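Local coordinates for arginine decarboxylase, A207R protein (Paramecium bursaria Chlorella virus 1, PDB 2NVA), which catalyses the decarboxylation of arginine to agmatine, using pyridoxal 5'-phosphate as its cofactor, at residues S3-I8 against K17-S22; D97-A102 against L118-T123; I131-C136 against V143-K148. All coordinates share one frame; numbering follows the deposited sequence.

Contact 1: residues S3-I8 against K17-S22; sequences SVVNNI and KSFYVS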
loop_
_atom_site.group_PDB
_atom_site.type_symbol
_atom_site.label_atom_id
_atom_site.label_comp_id
_atom_site.label_asym_id
_atom_site.label_seq_id
_atom_site.Cartn_x
_atom_site.Cartn_y
_atom_site.Cartn_z
ATOM N N SER A 3 16.888 -24.508 -8.631
ATOM C CA SER A 3 17.599 -24.678 -9.895
ATOM C C SER A 3 17.134 -23.713 -11.005
ATOM O O SER A 3 17.960 -23.084 -11.676
ATOM C CB SER A 3 17.486 -26.131 -10.356
ATOM O OG SER A 3 18.090 -26.285 -11.638
ATOM N N VAL A 4 15.823 -23.604 -11.183
ATOM C CA VAL A 4 15.217 -22.711 -12.175
ATOM C C VAL A 4 15.612 -21.244 -11.960
ATOM O O VAL A 4 16.021 -20.553 -12.900
ATOM C CB VAL A 4 13.666 -22.831 -12.160
ATOM C CG1 VAL A 4 13.019 -21.783 -13.061
ATOM C CG2 VAL A 4 13.221 -24.237 -12.582
ATOM N N VAL A 5 15.480 -20.765 -10.719
ATOM C CA VAL A 5 15.822 -19.366 -10.417
ATOM C C VAL A 5 17.320 -19.121 -10.643
ATOM O O VAL A 5 17.714 -18.106 -11.224
ATOM C CB VAL A 5 15.409 -18.949 -8.972
ATOM C CG1 VAL A 5 15.826 -17.504 -8.683
ATOM C CG2 VAL A 5 13.925 -19.092 -8.791
ATOM N N ASN A 6 18.144 -20.065 -10.198
ATOM C CA ASN A 6 19.574 -19.980 -10.436
ATOM C C ASN A 6 19.881 -19.942 -11.929
ATOM O O ASN A 6 20.755 -19.188 -12.353
ATOM C CB ASN A 6 20.348 -21.112 -9.740
ATOM C CG ASN A 6 20.799 -20.738 -8.325
ATOM O OD1 ASN A 6 20.506 -21.461 -7.360
ATOM N ND2 ASN A 6 21.489 -19.606 -8.189
ATOM N N ASN A 7 19.158 -20.726 -12.728
ATOM C CA ASN A 7 19.372 -20.705 -14.176
ATOM C C ASN A 7 18.984 -19.371 -14.803
ATOM O O ASN A 7 19.658 -18.890 -15.707
ATOM C CB ASN A 7 18.645 -21.856 -14.871
ATOM C CG ASN A 7 19.290 -23.215 -14.596
ATOM O OD1 ASN A 7 18.695 -24.235 -14.905
ATOM N ND2 ASN A 7 20.491 -23.236 -14.008
ATOM N N ILE A 8 17.898 -18.769 -14.315
ATOM C CA ILE A 8 17.487 -17.436 -14.768
ATOM C C ILE A 8 18.567 -16.395 -14.489
ATOM O O ILE A 8 18.860 -15.548 -15.343
ATOM C CB ILE A 8 16.173 -16.984 -14.076
ATOM C CG1 ILE A 8 15.020 -17.941 -14.386
ATOM C CG2 ILE A 8 15.820 -15.530 -14.425
ATOM C CD1 ILE A 8 14.624 -17.974 -15.834
ATOM N N LYS A 17 16.513 -5.661 -10.835
ATOM C CA LYS A 17 15.209 -5.601 -10.153
ATOM C C LYS A 17 14.851 -6.939 -9.522
ATOM O O LYS A 17 15.289 -7.986 -9.991
ATOM C CB LYS A 17 14.086 -5.271 -11.137
ATOM C CG LYS A 17 14.252 -4.027 -11.960
ATOM C CD LYS A 17 12.988 -3.865 -12.804
ATOM C CE LYS A 17 13.218 -3.026 -14.025
ATOM N NZ LYS A 17 13.479 -1.609 -13.675
ATOM N N SER A 18 14.030 -6.905 -8.472
ATOM C CA SER A 18 13.432 -8.131 -7.965
ATOM C C SER A 18 12.552 -8.720 -9.068
ATOM O O SER A 18 12.149 -8.004 -9.985
ATOM C CB SER A 18 12.615 -7.859 -6.717
ATOM O OG SER A 18 11.535 -6.986 -7.012
ATOM N N PHE A 19 12.281 -10.017 -9.007
ATOM C CA PHE A 19 11.506 -10.647 -10.087
ATOM C C PHE A 19 10.650 -11.807 -9.602
ATOM O O PHE A 19 11.064 -12.586 -8.738
ATOM C CB PHE A 19 12.407 -11.063 -11.281
ATOM C CG PHE A 19 13.485 -12.087 -10.942
ATOM C CD1 PHE A 19 13.259 -13.455 -11.141
ATOM C CD2 PHE A 19 14.739 -11.681 -10.469
ATOM C CE1 PHE A 19 14.262 -14.398 -10.858
ATOM C CE2 PHE A 19 15.736 -12.609 -10.164
ATOM C CZ PHE A 19 15.506 -13.975 -10.367
ATOM N N TYR A 20 9.446 -11.890 -10.161
ATOM C CA TYR A 20 8.560 -13.022 -9.941
ATOM C C TYR A 20 8.900 -14.103 -10.947
ATOM O O TYR A 20 9.166 -13.793 -12.111
ATOM C CB TYR A 20 7.102 -12.605 -10.131
ATOM C CG TYR A 20 6.606 -11.693 -9.040
ATOM C CD1 TYR A 20 5.992 -12.215 -7.893
ATOM C CD2 TYR A 20 6.752 -10.317 -9.144
ATOM C CE1 TYR A 20 5.538 -11.380 -6.875
ATOM C CE2 TYR A 20 6.307 -9.467 -8.124
ATOM C CZ TYR A 20 5.701 -10.004 -6.996
ATOM O OH TYR A 20 5.251 -9.170 -5.998
ATOM N N VAL A 21 8.910 -15.357 -10.496
ATOM C CA VAL A 21 8.997 -16.500 -11.416
ATOM C C VAL A 21 7.666 -17.225 -11.312
ATOM O O VAL A 21 7.340 -17.787 -10.261
ATOM C CB VAL A 21 10.172 -17.460 -11.082
ATOM C CG1 VAL A 21 10.204 -18.646 -12.069
ATOM C CG2 VAL A 21 11.494 -16.695 -11.062
ATOM N N SER A 22 6.906 -17.194 -12.405
ATOM C CA SER A 22 5.514 -17.641 -12.393
ATOM C C SER A 22 5.332 -18.871 -13.257
ATOM O O SER A 22 5.918 -18.954 -14.338
ATOM C CB SER A 22 4.614 -16.508 -12.885
ATOM O OG SER A 22 4.787 -15.368 -12.052
#
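Val5 and Ile8, one helical turn apart, meet the same corner of the Phe19 ring and illustrate how a helix can settle on a sheet through a few apolar branches. Val5 CG1 lies 3.9 Å from Phe19 CZ, and Ile8 CG2 is 4.1 Å from Phe19 CE1. Both methyls approach the ring on a slant, neither squarely over its face nor at its edge. The two side chains run differently against it: that of Val5 crosses the aromatic one obliquely, whereas those of Ile8 and Phe19 lie alongside, pointing in opposite directions. Phe19 delivers its ring by a first torsion of 61°, which tucks CG between the backbone nitrogen and carbonyl carbon, and the carbonyl oxygen of Lys17 lies at the ring edge, in its plane.

Val5 divides its work between two partners. Its CG1 faces the aromatic corner, while its CG2 comes within 4.1 Å of Val21 CG2, the branch of Val21 that sits beside the backbone nitrogen. The other branch of Val21, CG1, reaches Val4 CG1 at 4.3 Å, where the interface thins toward more accessible surface. Every touch here is apolar, and the alternation of the strand is plain: Phe19 and Val21 turn to the helix, Tyr20 does not.

The axes of the short segments, helix 3-8 and strand 18-22, come within 10.5 Å, with N-to-C directions 131° apart. Strand 18-22 runs between strand 262-274, antiparallel to it, and strand 367-371, parallel to it, within the mixed sheet of the β domain that accompanies the barrel in this decarboxylase family. Helix 2-11 packs on this part of the sheet: Ile8 also touches Tyr370, whose ring meets Phe19 edge-to-face, and Val5 extends the packing to Leu305.

Contact 2: residues D97-A102 against L118-T123; sequences DDLIFA and LDKIHT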
loop_
_atom_site.group_PDB
_atom_site.type_symbol
_atom_site.label_atom_id
_atom_site.label_comp_id
_atom_site.label_asym_id
_atom_site.label_seq_id
_atom_site.Cartn_x
_atom_site.Cartn_y
_atom_site.Cartn_z
ATOM N N ASP A 97 -21.461 4.371 -12.993
ATOM C CA ASP A 97 -20.794 4.238 -14.294
ATOM C C ASP A 97 -20.271 2.824 -14.563
ATOM O O ASP A 97 -20.249 2.385 -15.721
ATOM C CB ASP A 97 -19.677 5.265 -14.454
ATOM C CG ASP A 97 -20.200 6.649 -14.744
ATOM O OD1 ASP A 97 -19.559 7.621 -14.272
ATOM O OD2 ASP A 97 -21.242 6.804 -15.443
ATOM N N ASP A 98 -19.850 2.116 -13.513
ATOM C CA ASP A 98 -19.411 0.726 -13.660
ATOM C C ASP A 98 -20.591 -0.192 -13.987
ATOM O O ASP A 98 -20.437 -1.173 -14.724
ATOM C CB ASP A 98 -18.662 0.228 -12.399
ATOM C CG ASP A 98 -17.203 0.682 -12.362
ATOM O OD1 ASP A 98 -16.811 1.506 -13.225
ATOM O OD2 ASP A 98 -16.440 0.206 -11.478
ATOM N N LEU A 99 -21.763 0.134 -13.438
ATOM C CA LEU A 99 -22.979 -0.633 -13.717
ATOM C C LEU A 99 -23.426 -0.470 -15.162
ATOM O O LEU A 99 -23.804 -1.441 -15.811
ATOM C CB LEU A 99 -24.112 -0.230 -12.761
ATOM C CG LEU A 99 -24.000 -0.897 -11.380
ATOM C CD1 LEU A 99 -25.048 -0.336 -10.420
ATOM C CD2 LEU A 99 -24.103 -2.429 -11.457
ATOM N N ILE A 100 -23.379 0.765 -15.654
ATOM C CA ILE A 100 -23.716 1.067 -17.055
ATOM C C ILE A 100 -22.759 0.328 -17.986
ATOM O O ILE A 100 -23.195 -0.260 -18.979
ATOM C CB ILE A 100 -23.695 2.581 -17.334
ATOM C CG1 ILE A 100 -24.773 3.280 -16.493
ATOM C CG2 ILE A 100 -23.908 2.871 -18.832
ATOM C CD1 ILE A 100 -24.586 4.788 -16.378
ATOM N N PHE A 101 -21.470 0.358 -17.652
ATOM C CA PHE A 101 -20.448 -0.373 -18.399
ATOM C C PHE A 101 -20.705 -1.891 -18.387
ATOM O O PHE A 101 -20.663 -2.537 -19.445
ATOM C CB PHE A 101 -19.051 -0.054 -17.843
ATOM C CG PHE A 101 -17.940 -0.818 -18.520
ATOM C CD1 PHE A 101 -17.480 -0.436 -19.784
ATOM C CD2 PHE A 101 -17.350 -1.916 -17.894
ATOM C CE1 PHE A 101 -16.453 -1.145 -20.421
ATOM C CE2 PHE A 101 -16.330 -2.631 -18.513
ATOM C CZ PHE A 101 -15.876 -2.242 -19.781
ATOM N N ALA A 102 -20.973 -2.452 -17.203
ATOM C CA ALA A 102 -21.296 -3.877 -17.083
ATOM C C ALA A 102 -22.499 -4.263 -17.944
ATOM O O ALA A 102 -22.470 -5.279 -18.645
ATOM C CB ALA A 102 -21.557 -4.243 -15.624
ATOM N N LEU A 118 -29.903 -1.747 -4.792
ATOM C CA LEU A 118 -31.053 -2.175 -5.613
ATOM C C LEU A 118 -31.642 -1.013 -6.404
ATOM O O LEU A 118 -32.017 -1.175 -7.565
ATOM C CB LEU A 118 -32.138 -2.844 -4.754
ATOM C CG LEU A 118 -31.788 -4.216 -4.171
ATOM C CD1 LEU A 118 -32.841 -4.663 -3.176
ATOM C CD2 LEU A 118 -31.595 -5.288 -5.261
ATOM N N ASP A 119 -31.693 0.164 -5.781
ATOM C CA ASP A 119 -32.122 1.385 -6.480
ATOM C C ASP A 119 -31.244 1.637 -7.706
ATOM O O ASP A 119 -31.756 1.923 -8.787
ATOM C CB ASP A 119 -32.039 2.609 -5.568
ATOM C CG ASP A 119 -33.080 2.599 -4.477
ATOM O OD1 ASP A 119 -34.124 1.942 -4.656
ATOM O OD2 ASP A 119 -32.843 3.245 -3.431
ATOM N N LYS A 120 -29.926 1.525 -7.525
ATOM C CA LYS A 120 -28.970 1.729 -8.615
ATOM C C LYS A 120 -29.215 0.733 -9.736
ATOM O O LYS A 120 -29.222 1.108 -10.911
ATOM C CB LYS A 120 -27.528 1.591 -8.113
ATOM C CG LYS A 120 -26.958 2.863 -7.520
ATOM C CD LYS A 120 -25.457 2.719 -7.274
ATOM C CE LYS A 120 -25.178 2.045 -5.963
ATOM N NZ LYS A 120 -23.722 1.762 -5.781
ATOM N N ILE A 121 -29.407 -0.528 -9.362
ATOM C CA ILE A 121 -29.674 -1.605 -10.331
ATOM C C ILE A 121 -30.936 -1.303 -11.130
ATOM O O ILE A 121 -30.932 -1.368 -12.360
ATOM C CB ILE A 121 -29.783 -2.985 -9.626
ATOM C CG1 ILE A 121 -28.437 -3.381 -8.997
ATOM C CG2 ILE A 121 -30.335 -4.089 -10.582
ATOM C CD1 ILE A 121 -27.313 -3.708 -9.999
ATOM N N HIS A 122 -32.003 -0.961 -10.415
ATOM C CA HIS A 122 -33.282 -0.636 -11.038
ATOM C C HIS A 122 -33.119 0.446 -12.105
ATOM O O HIS A 122 -33.643 0.316 -13.220
ATOM C CB HIS A 122 -34.296 -0.193 -9.984
ATOM C CG HIS A 122 -35.641 0.127 -10.557
ATOM N ND1 HIS A 122 -36.517 -0.849 -10.981
ATOM C CD2 HIS A 122 -36.246 1.311 -10.807
ATOM C CE1 HIS A 122 -37.610 -0.279 -11.464
ATOM N NE2 HIS A 122 -37.472 1.033 -11.364
ATOM N N THR A 123 -32.380 1.499 -11.766
ATOM C CA THR A 123 -32.226 2.647 -12.655
ATOM C C THR A 123 -31.264 2.374 -13.828
ATOM O O THR A 123 -31.551 2.764 -14.964
ATOM C CB THR A 123 -31.814 3.919 -11.884
ATOM O OG1 THR A 123 -32.758 4.165 -10.828
ATOM C CG2 THR A 123 -31.766 5.138 -12.809
#
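Leu99 reaches out to Lys120 and Ile121, one leucine bridging two helices. Its CG stands beside the backbone nitrogen (chi1 -80°), and the fork that follows sets both methyls against the second helix: CD1 lies 3.9 Å from Lys120 CB, while Ile121 CD1 comes against both methyls, nearest CD2 at 3.8 Å. Both side chains of the second helix cross the leucine at about a right angle. The CB of Ile121 is directed away from Leu99, yet a fold in the side chain (chi2 -69°) swings CD1 back into the interface.

Helices 96-105 and 115-124 lie before and after strand 109-112 of the TIM-type α/β barrel, and the leucine joins them on the outside of the strands.

Lys120 offers only the root of its side chain to Leu99. Beyond it the chain bends at chi3 (-84°) and carries NZ to the carbonyl oxygen of Lys94, a salt bridge with Glu117 and the carbonyl oxygen of Ile269 of the second subunit. Within helix 115-124, Thr123 OG1 bonds to Asp119 O at 3.2 Å; this carbonyl also accepts Thr123 N, the two donors arriving from opposite faces of its plane.

Contact 3: residues I131-C136 against V143-K148; sequences ILRIRC and VQLGNK. With PL2 ((4-{[(4-{[amino(imino)methyl]amino}butyl)amino]methyl}-5-hydroxy-6-methylpyridin-3-yl)methyl dihydrogen phosphate), chain I.
Arg135 lays its extended side chain along the backbone of Gly146, an instance of a charged group resting on a peptide through its flat face. CB leaves the chain toward the 143-148 loop, and CG, anti to the backbone nitrogen (chi1 -179°), begins a run over the glycine. CD passes 3.4 Å from Gly146 O. NE is 3.3 Å from that same oxygen, but the angle is too poor for a hydrogen bond. CZ follows 3.4 Å from Gly146 C. At the tip NH1 is 3.5 Å from Gly146 O, with Asn147 OD1 a little farther off, and NH2 stands 3.6 Å from Asn147 N. Gly146 C and Asn147 N therefore lie over one face of the guanidinium, near its centre, so that its N-H groups point past the peptide instead of into it. NH2 has its strong partner in Asp137, through a salt bridge. Having no side chain, Gly146 lets the arginine come this close.

Two residues back along the chain, Arg133 is equally extended but is met differently. Leu145 CB sits at the edge of its guanidinium, near the plane, 4.0 Å from NH2, the two side chains crossing at about a right angle. Leu145 then forks against the bound adduct: CD1 lies 3.7 Å from PL2 N, the nitrogen joining cofactor to agmatine, and CD2 3.7 Å from the first agmatine carbon, PL2 CA. Arg133 NH1 comes near the pyridine methyl C2A, and both Arg133 and Leu145 touch the cofactor-binding His176.

From the second subunit, Cys324 packs on Leu145 and Asp325 hydrogen-bonds the adduct. A loop following a barrel strand thus forms part of a pyridoxal phosphate pocket completed across the dimer interface, the hallmark of active sites in this decarboxylase family.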
loop_
_atom_site.group_PDB
_atom_site.type_symbol
_atom_site.label_atom_id
_atom_site.label_comp_id
_atom_site.label_asym_id
_atom_site.label_seq_id
_atom_site.Cartn_x
_atom_site.Cartn_y
_atom_site.Cartn_z
ATOM N N ILE A 131 -27.447 -11.437 -6.768
ATOM C CA ILE A 131 -27.128 -12.415 -5.740
ATOM C C ILE A 131 -27.030 -11.678 -4.411
ATOM O O ILE A 131 -26.231 -10.763 -4.264
ATOM C CB ILE A 131 -25.800 -13.177 -6.051
ATOM C CG1 ILE A 131 -25.955 -14.033 -7.311
ATOM C CG2 ILE A 131 -25.386 -14.050 -4.879
ATOM C CD1 ILE A 131 -24.629 -14.617 -7.837
ATOM N N LEU A 132 -27.861 -12.074 -3.453
ATOM C CA LEU A 132 -27.826 -11.423 -2.154
ATOM C C LEU A 132 -26.653 -11.963 -1.343
ATOM O O LEU A 132 -26.588 -13.155 -1.066
ATOM C CB LEU A 132 -29.151 -11.606 -1.400
ATOM C CG LEU A 132 -29.167 -11.139 0.065
ATOM C CD1 LEU A 132 -28.972 -9.629 0.203
ATOM C CD2 LEU A 132 -30.445 -11.596 0.771
ATOM N N ARG A 133 -25.747 -11.072 -0.961
ATOM C CA ARG A 133 -24.642 -11.450 -0.092
ATOM C C ARG A 133 -25.060 -11.308 1.369
ATOM O O ARG A 133 -25.484 -10.232 1.798
ATOM C CB ARG A 133 -23.397 -10.604 -0.365
ATOM C CG ARG A 133 -22.222 -10.996 0.519
ATOM C CD ARG A 133 -20.943 -10.321 0.070
ATOM N NE ARG A 133 -19.876 -10.487 1.051
ATOM C CZ ARG A 133 -18.651 -9.989 0.895
ATOM N NH1 ARG A 133 -18.354 -9.288 -0.193
ATOM N NH2 ARG A 133 -17.722 -10.183 1.828
ATOM N N ILE A 134 -24.952 -12.407 2.110
ATOM C CA ILE A 134 -25.252 -12.405 3.539
ATOM C C ILE A 134 -23.970 -12.458 4.358
ATOM O O ILE A 134 -22.971 -13.045 3.926
ATOM C CB ILE A 134 -26.213 -13.561 3.933
ATOM C CG1 ILE A 134 -25.566 -14.932 3.679
ATOM C CG2 ILE A 134 -27.517 -13.425 3.133
ATOM C CD1 ILE A 134 -26.369 -16.130 4.260
ATOM N N ARG A 135 -24.004 -11.849 5.542
ATOM C CA ARG A 135 -22.838 -11.875 6.412
ATOM C C ARG A 135 -22.788 -13.183 7.200
ATOM O O ARG A 135 -23.749 -13.534 7.899
ATOM C CB ARG A 135 -22.861 -10.701 7.386
ATOM C CG ARG A 135 -21.654 -10.689 8.300
ATOM C CD ARG A 135 -21.747 -9.597 9.325
ATOM N NE ARG A 135 -20.540 -9.604 10.152
ATOM C CZ ARG A 135 -20.208 -8.649 11.019
ATOM N NH1 ARG A 135 -20.982 -7.576 11.171
ATOM N NH2 ARG A 135 -19.083 -8.759 11.713
ATOM N N CYS A 136 -21.670 -13.895 7.082
ATOM C CA CYS A 136 -21.429 -15.127 7.836
ATOM C C CYS A 136 -19.930 -15.245 8.085
ATOM O O CYS A 136 -19.189 -15.716 7.208
ATOM C CB CYS A 136 -21.889 -16.365 7.045
ATOM S SG CYS A 136 -23.644 -16.517 6.670
ATOM N N VAL A 143 -8.140 -12.314 7.157
ATOM C CA VAL A 143 -8.664 -10.978 6.849
ATOM C C VAL A 143 -10.194 -10.971 6.999
ATOM O O VAL A 143 -10.911 -11.620 6.236
ATOM C CB VAL A 143 -8.236 -10.521 5.437
ATOM C CG1 VAL A 143 -8.757 -9.105 5.148
ATOM C CG2 VAL A 143 -6.698 -10.611 5.266
ATOM N N GLN A 144 -10.677 -10.233 7.998
ATOM C CA GLN A 144 -12.114 -10.123 8.301
ATOM C C GLN A 144 -12.842 -9.182 7.326
ATOM O O GLN A 144 -12.298 -8.142 6.963
ATOM C CB GLN A 144 -12.290 -9.638 9.745
ATOM C CG GLN A 144 -11.797 -10.629 10.797
ATOM C CD GLN A 144 -12.558 -11.949 10.765
ATOM O OE1 GLN A 144 -11.954 -13.040 10.653
ATOM N NE2 GLN A 144 -13.870 -11.873 10.869
ATOM N N LEU A 145 -14.056 -9.557 6.908
ATOM C CA LEU A 145 -14.801 -8.824 5.852
ATOM C C LEU A 145 -16.224 -8.461 6.265
ATOM O O LEU A 145 -16.924 -7.658 5.596
ATOM C CB LEU A 145 -14.869 -9.676 4.574
ATOM C CG LEU A 145 -13.607 -10.268 3.955
ATOM C CD1 LEU A 145 -13.982 -11.224 2.821
ATOM C CD2 LEU A 145 -12.619 -9.191 3.471
ATOM N N GLY A 146 -16.641 -9.072 7.379
ATOM C CA GLY A 146 -18.016 -9.009 7.874
ATOM C C GLY A 146 -18.590 -7.641 8.216
ATOM O O GLY A 146 -19.743 -7.344 7.860
ATOM N N ASN A 147 -17.837 -6.816 8.935
ATOM C CA ASN A 147 -18.341 -5.479 9.258
ATOM C C ASN A 147 -18.784 -4.689 8.025
ATOM O O ASN A 147 -19.836 -4.041 8.026
ATOM C CB ASN A 147 -17.293 -4.688 9.982
ATOM C CG ASN A 147 -17.593 -4.548 11.454
ATOM O OD1 ASN A 147 -18.765 -4.523 11.881
ATOM N ND2 ASN A 147 -16.545 -4.400 12.250
ATOM N N LYS A 148 -18.002 -4.798 6.958
ATOM C CA LYS A 148 -18.153 -3.940 5.801
ATOM C C LYS A 148 -19.150 -4.463 4.767
ATOM O O LYS A 148 -19.823 -3.674 4.098
ATOM C CB LYS A 148 -16.778 -3.750 5.167
ATOM C CG LYS A 148 -16.704 -2.833 3.958
ATOM C CD LYS A 148 -15.219 -2.533 3.651
ATOM C CE LYS A 148 -15.085 -1.687 2.400
ATOM N NZ LYS A 148 -13.679 -1.500 1.976
HETATM N N1 PL2 I . -14.611 -12.914 -3.485
HETATM C C2 PL2 I . -14.789 -11.716 -2.904
HETATM C C2A PL2 I . -16.111 -10.948 -3.104
HETATM C C3 PL2 I . -13.754 -11.191 -2.120
HETATM O O3 PL2 I . -13.965 -9.985 -1.529
HETATM C C4 PL2 I . -12.545 -11.890 -1.925
HETATM C C4A PL2 I . -11.366 -11.336 -1.071
HETATM C C5 PL2 I . -12.438 -13.141 -2.565
HETATM C C6 PL2 I . -13.483 -13.618 -3.335
HETATM P P PL2 I . -9.549 -15.411 -1.226
HETATM N N PL2 I . -11.817 -10.409 -0.009
HETATM C CA PL2 I . -10.849 -9.325 0.204
HETATM C CG PL2 I . -8.478 -8.741 0.873
HETATM O OP2 PL2 I . -9.065 -15.566 0.296
HETATM O OP3 PL2 I . -8.266 -14.847 -2.055
HETATM O OP1 PL2 I . -10.062 -16.699 -1.779
HETATM O OP4 PL2 I . -10.652 -14.241 -1.153
HETATM C C5M PL2 I . -11.161 -13.993 -2.416
HETATM C CB PL2 I . -9.451 -9.878 0.551
HETATM C CD PL2 I . -7.084 -9.293 1.257
HETATM N NE PL2 I . -6.210 -8.113 1.447
HETATM C CZ PL2 I . -4.870 -8.126 1.511
HETATM N NH2 PL2 I . -4.209 -6.953 1.673
HETATM N NH1 PL2 I . -4.192 -9.274 1.422
#

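How the contacts relate
Read from the N terminus, the three contacts come in series, none nesting within or crossing another. Contact 1 closes the short connection from helix 2-11 to strand 18-22 and belongs to the β domain. The chain then enters the barrel, where contact 2 closes a longer loop around strand 109-112, joining the helices before and after it. Strand 129-133 follows directly, and contact 3 folds the loop beyond it back over its end, at the cofactor. Contacts 2 and 3 have centres about 21 Å apart and both touch the second subunit; contact 1, about 44 Å from contact 2 and 38 Å from contact 3 between centres, lies on the opposite side of the chain's centre.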